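Local coordinates for protein alpha-1,6-mannanase (Bacteroides thetaiotaomicron, PDB 4V1S) that probably hydrolyses alpha-1,6-mannosidic linkages in mannans, as a family 76 glycoside hydrolase of a gut symbiont, at residues E298-L309 / W335-F345. Sequence-based numbering, arbitrary orientation.
Sequences EAKWYNSINGAL and WLTKAFHAINF
H341 reaches from helix 334-350 into the loop 302-309 and gives its NE2 proton to I305 O at 2.8 Å. Followed outward, its CB lies 3.7 Å from Y302 OH. The same hydroxyl lies at the ring edge near CG and CD2. H341 CD2 meets S304 O at 3.3 Å and G307 N, both obliquely. CE1 comes near I305 O, and NE2 makes the bond. Its N-H...O angle is 162°. The acceptor lies in the imidazole plane, but NE2 stands above the carbonyl plane of I305. With chi1 at -163°, H341 carries its CG anti to the backbone N, which puts the ring against the loop.

N303 pairs with G307 and A308 in a G1 beta bulge, and N303 OD1 accepts from the backbone N of I305 and N306 in an Asx turn and Asx motif. In a GH76 domain, expected to be an (alpha/alpha) barrel, the loop follows helix 284-301 and packs on helix 334-350. G307 meets the helix backbone directly. A CB there would clash with H341 O. G307 O takes a CA-H...O contact from A342. Water 1 joins N306 O to H341 O.

F345 packs against the turn. The A308 methyl sits over one face of its ring, 3.9 Å from the centroid. N306 O approaches F345 CD1 obliquely at 3.3 Å. Were F345 an alanine, the A308 methyl would probably lose its aromatic partner and a gap would be likely to open beside it.

At the other end, E298 and K338 form a salt bridge. K338 NZ meets the syn lone pair of E298 OE1 at 2.9 Å and bonds weakly to OE2. E298 OE2 also accepts from W323 NE1 and sits at the edge of the W335 ring, whose NE1 bonds to D330.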
loop_
_atom_site.group_PDB
_atom_site.type_symbol
_atom_site.label_atom_id
_atom_site.label_comp_id
_atom_site.label_asym_id
_atom_site.label_seq_id
_atom_site.Cartn_x
_atom_site.Cartn_y
_atom_site.Cartn_z
ATOM N N GLU A 298 -3.747 12.157 11.646
ATOM C CA GLU A 298 -2.653 13.100 11.927
ATOM C C GLU A 298 -2.482 13.308 13.441
ATOM O O GLU A 298 -1.378 13.249 13.971
ATOM C CB GLU A 298 -2.910 14.452 11.258
ATOM C CG GLU A 298 -2.922 14.419 9.751
ATOM C CD GLU A 298 -3.101 15.779 9.137
ATOM O OE1 GLU A 298 -2.871 16.789 9.841
ATOM O OE2 GLU A 298 -3.446 15.852 7.943
ATOM N N ALA A 299 -3.590 13.544 14.151
ATOM C CA ALA A 299 -3.505 13.782 15.583
ATOM C C ALA A 299 -2.890 12.588 16.286
ATOM O O ALA A 299 -2.109 12.754 17.207
ATOM C CB ALA A 299 -4.868 14.083 16.156
ATOM N N LYS A 300 -3.254 11.371 15.864
ATOM C CA LYS A 300 -2.764 10.188 16.572
ATOM C C LYS A 300 -1.288 9.877 16.246
ATOM O O LYS A 300 -0.503 9.565 17.136
ATOM C CB LYS A 300 -3.620 8.973 16.268
ATOM C CG LYS A 300 -3.164 7.720 16.980
ATOM C CD LYS A 300 -4.175 6.591 16.877
ATOM C CE LYS A 300 -3.659 5.327 17.534
ATOM N NZ LYS A 300 -3.717 5.405 19.018
ATOM N N TRP A 301 -0.940 9.949 14.965
ATOM C CA TRP A 301 0.311 9.386 14.473
ATOM C C TRP A 301 1.354 10.368 13.975
ATOM O O TRP A 301 2.514 9.987 13.875
ATOM C CB TRP A 301 0.060 8.351 13.375
ATOM C CG TRP A 301 -0.634 7.087 13.837
ATOM C CD1 TRP A 301 -0.116 6.129 14.647
ATOM C CD2 TRP A 301 -1.956 6.630 13.467
ATOM N NE1 TRP A 301 -1.024 5.098 14.823
ATOM C CE2 TRP A 301 -2.162 5.387 14.116
ATOM C CE3 TRP A 301 -2.985 7.154 12.670
ATOM C CZ2 TRP A 301 -3.349 4.668 14.002
ATOM C CZ3 TRP A 301 -4.181 6.432 12.568
ATOM C CH2 TRP A 301 -4.344 5.206 13.232
ATOM N N TYR A 302 0.969 11.605 13.685
ATOM C CA TYR A 302 1.896 12.524 13.038
ATOM C C TYR A 302 2.395 13.595 13.971
ATOM O O TYR A 302 1.598 14.330 14.541
ATOM C CB TYR A 302 1.237 13.173 11.836
ATOM C CG TYR A 302 2.147 14.088 11.026
ATOM C CD1 TYR A 302 3.428 13.653 10.594
ATOM C CD2 TYR A 302 1.743 15.344 10.676
ATOM C CE1 TYR A 302 4.228 14.464 9.821
ATOM C CE2 TYR A 302 2.529 16.166 9.863
ATOM C CZ TYR A 302 3.770 15.744 9.451
ATOM O OH TYR A 302 4.608 16.572 8.701
ATOM N N ASN A 303 3.712 13.695 14.111
ATOM C CA ASN A 303 4.324 14.850 14.796
ATOM C C ASN A 303 4.643 15.843 13.679
ATOM O O ASN A 303 5.615 15.670 12.933
ATOM C CB ASN A 303 5.563 14.415 15.544
ATOM C CG ASN A 303 6.328 15.574 16.178
ATOM O OD1 ASN A 303 6.215 16.718 15.768
ATOM N ND2 ASN A 303 7.132 15.253 17.187
ATOM N N SER A 304 3.850 16.906 13.576
ATOM C CA SER A 304 4.020 17.856 12.488
ATOM C C SER A 304 5.242 18.764 12.661
ATOM O O SER A 304 5.656 19.475 11.729
ATOM C CB SER A 304 2.775 18.689 12.326
ATOM O OG SER A 304 2.710 19.710 13.260
ATOM N N ILE A 305 5.804 18.749 13.851
ATOM C CA ILE A 305 6.901 19.630 14.152
ATOM C C ILE A 305 8.160 19.037 13.520
ATOM O O ILE A 305 8.867 19.714 12.758
ATOM C CB ILE A 305 7.096 19.834 15.671
ATOM C CG1 ILE A 305 5.781 20.250 16.373
ATOM C CG2 ILE A 305 8.158 20.897 15.901
ATOM C CD1 ILE A 305 5.058 21.434 15.757
ATOM N N ASN A 306 8.428 17.763 13.808
ATOM C CA ASN A 306 9.612 17.143 13.208
ATOM C C ASN A 306 9.365 16.303 11.974
ATOM O O ASN A 306 10.330 15.968 11.234
ATOM C CB ASN A 306 10.437 16.339 14.230
ATOM C CG ASN A 306 9.743 15.084 14.728
ATOM O OD1 ASN A 306 8.603 14.806 14.400
ATOM N ND2 ASN A 306 10.445 14.323 15.531
ATOM N N GLY A 307 8.107 15.956 11.747
ATOM C CA GLY A 307 7.763 15.120 10.579
ATOM C C GLY A 307 7.623 13.622 10.840
ATOM O O GLY A 307 7.335 12.894 9.943
ATOM N N ALA A 308 7.833 13.179 12.070
ATOM C CA ALA A 308 7.813 11.765 12.426
ATOM C C ALA A 308 6.420 11.172 12.406
ATOM O O ALA A 308 5.426 11.817 12.802
ATOM C CB ALA A 308 8.400 11.543 13.823
ATOM N N LEU A 309 6.356 9.933 11.938
ATOM C CA LEU A 309 5.112 9.161 11.917
ATOM C C LEU A 309 5.247 7.945 12.834
ATOM O O LEU A 309 6.086 7.077 12.623
ATOM C CB LEU A 309 4.766 8.733 10.492
ATOM C CG LEU A 309 4.161 9.846 9.633
ATOM C CD1 LEU A 309 4.353 9.584 8.147
ATOM C CD2 LEU A 309 2.668 10.032 9.964
ATOM N N TRP A 335 -1.087 20.166 2.045
ATOM C CA TRP A 335 -0.997 18.701 2.055
ATOM C C TRP A 335 0.383 18.240 1.572
ATOM O O TRP A 335 0.932 17.306 2.110
ATOM C CB TRP A 335 -2.064 18.086 1.157
ATOM C CG TRP A 335 -3.467 18.421 1.544
ATOM C CD1 TRP A 335 -4.366 19.077 0.781
ATOM C CD2 TRP A 335 -4.131 18.098 2.776
ATOM N NE1 TRP A 335 -5.559 19.217 1.458
ATOM C CE2 TRP A 335 -5.446 18.606 2.681
ATOM C CE3 TRP A 335 -3.749 17.429 3.951
ATOM C CZ2 TRP A 335 -6.389 18.448 3.700
ATOM C CZ3 TRP A 335 -4.679 17.281 4.960
ATOM C CH2 TRP A 335 -5.982 17.804 4.837
ATOM N N LEU A 336 0.951 18.938 0.597
ATOM C CA LEU A 336 2.312 18.612 0.113
ATOM C C LEU A 336 3.349 19.023 1.147
ATOM O O LEU A 336 4.312 18.324 1.359
ATOM C CB LEU A 336 2.578 19.268 -1.221
ATOM C CG LEU A 336 1.612 18.849 -2.309
ATOM C CD1 LEU A 336 2.076 19.447 -3.611
ATOM C CD2 LEU A 336 1.466 17.324 -2.354
ATOM N N THR A 337 3.128 20.134 1.832
ATOM C CA THR A 337 4.007 20.503 2.909
ATOM C C THR A 337 4.165 19.406 3.943
ATOM O O THR A 337 5.275 19.122 4.401
ATOM C CB THR A 337 3.538 21.815 3.578
ATOM O OG1 THR A 337 3.566 22.857 2.600
ATOM C CG2 THR A 337 4.443 22.196 4.731
ATOM N N LYS A 338 3.052 18.807 4.326
ATOM C CA LYS A 338 3.074 17.723 5.277
ATOM C C LYS A 338 3.854 16.542 4.673
ATOM O O LYS A 338 4.713 15.964 5.314
ATOM C CB LYS A 338 1.625 17.326 5.637
ATOM C CG LYS A 338 0.883 18.399 6.442
ATOM C CD LYS A 338 -0.580 18.052 6.700
ATOM C CE LYS A 338 -1.222 19.071 7.614
ATOM N NZ LYS A 338 -2.669 18.798 7.734
ATOM N N ALA A 339 3.527 16.179 3.441
ATOM C CA ALA A 339 4.132 15.015 2.831
ATOM C C ALA A 339 5.653 15.184 2.739
ATOM O O ALA A 339 6.415 14.295 3.104
ATOM C CB ALA A 339 3.505 14.756 1.477
ATOM N N PHE A 340 6.093 16.316 2.242
ATOM C CA PHE A 340 7.522 16.540 2.103
ATOM C C PHE A 340 8.228 16.592 3.452
ATOM O O PHE A 340 9.335 16.096 3.591
ATOM C CB PHE A 340 7.821 17.803 1.328
ATOM C CG PHE A 340 7.471 17.729 -0.134
ATOM C CD1 PHE A 340 8.037 16.780 -0.940
ATOM C CD2 PHE A 340 6.614 18.661 -0.705
ATOM C CE1 PHE A 340 7.747 16.733 -2.287
ATOM C CE2 PHE A 340 6.320 18.613 -2.037
ATOM C CZ PHE A 340 6.877 17.636 -2.829
ATOM N N HIS A 341 7.585 17.193 4.446
ATOM C CA HIS A 341 8.191 17.222 5.801
ATOM C C HIS A 341 8.392 15.788 6.360
ATOM O O HIS A 341 9.438 15.466 6.918
ATOM C CB HIS A 341 7.313 18.047 6.729
ATOM C CG HIS A 341 7.989 18.482 7.983
ATOM N ND1 HIS A 341 9.194 19.147 7.985
ATOM C CD2 HIS A 341 7.599 18.403 9.274
ATOM C CE1 HIS A 341 9.536 19.425 9.229
ATOM N NE2 HIS A 341 8.583 18.989 10.029
ATOM N N ALA A 342 7.387 14.916 6.164
ATOM C CA ALA A 342 7.449 13.548 6.676
ATOM C C ALA A 342 8.542 12.771 5.906
ATOM O O ALA A 342 9.335 12.038 6.494
ATOM C CB ALA A 342 6.107 12.866 6.584
ATOM N N ILE A 343 8.583 12.980 4.597
ATOM C CA ILE A 343 9.582 12.292 3.745
ATOM C C ILE A 343 11.002 12.798 4.062
ATOM O O ILE A 343 11.965 12.006 4.106
ATOM C CB ILE A 343 9.183 12.367 2.253
ATOM C CG1 ILE A 343 7.863 11.589 2.058
ATOM C CG2 ILE A 343 10.279 11.779 1.390
ATOM C CD1 ILE A 343 7.209 11.795 0.721
ATOM N N ASN A 344 11.150 14.093 4.326
ATOM C CA ASN A 344 12.452 14.637 4.732
ATOM C C ASN A 344 12.938 13.992 6.004
ATOM O O ASN A 344 14.105 13.685 6.133
ATOM C CB ASN A 344 12.374 16.166 4.879
ATOM C CG ASN A 344 12.188 16.890 3.532
ATOM O OD1 ASN A 344 12.362 16.326 2.461
ATOM N ND2 ASN A 344 11.826 18.145 3.600
ATOM N N PHE A 345 12.019 13.787 6.952
ATOM C CA PHE A 345 12.352 13.120 8.196
ATOM C C PHE A 345 12.854 11.695 7.967
ATOM O O PHE A 345 13.816 11.264 8.575
ATOM C CB PHE A 345 11.142 13.126 9.141
ATOM C CG PHE A 345 11.397 12.438 10.458
ATOM C CD1 PHE A 345 11.971 13.097 11.489
ATOM C CD2 PHE A 345 11.018 11.100 10.633
ATOM C CE1 PHE A 345 12.179 12.471 12.713
ATOM C CE2 PHE A 345 11.244 10.449 11.833
ATOM C CZ PHE A 345 11.819 11.154 12.882
HETATM O O HOH W 1 11.273 16.669 8.606
HETATM O O HOH W 2 7.884 10.321 8.854
#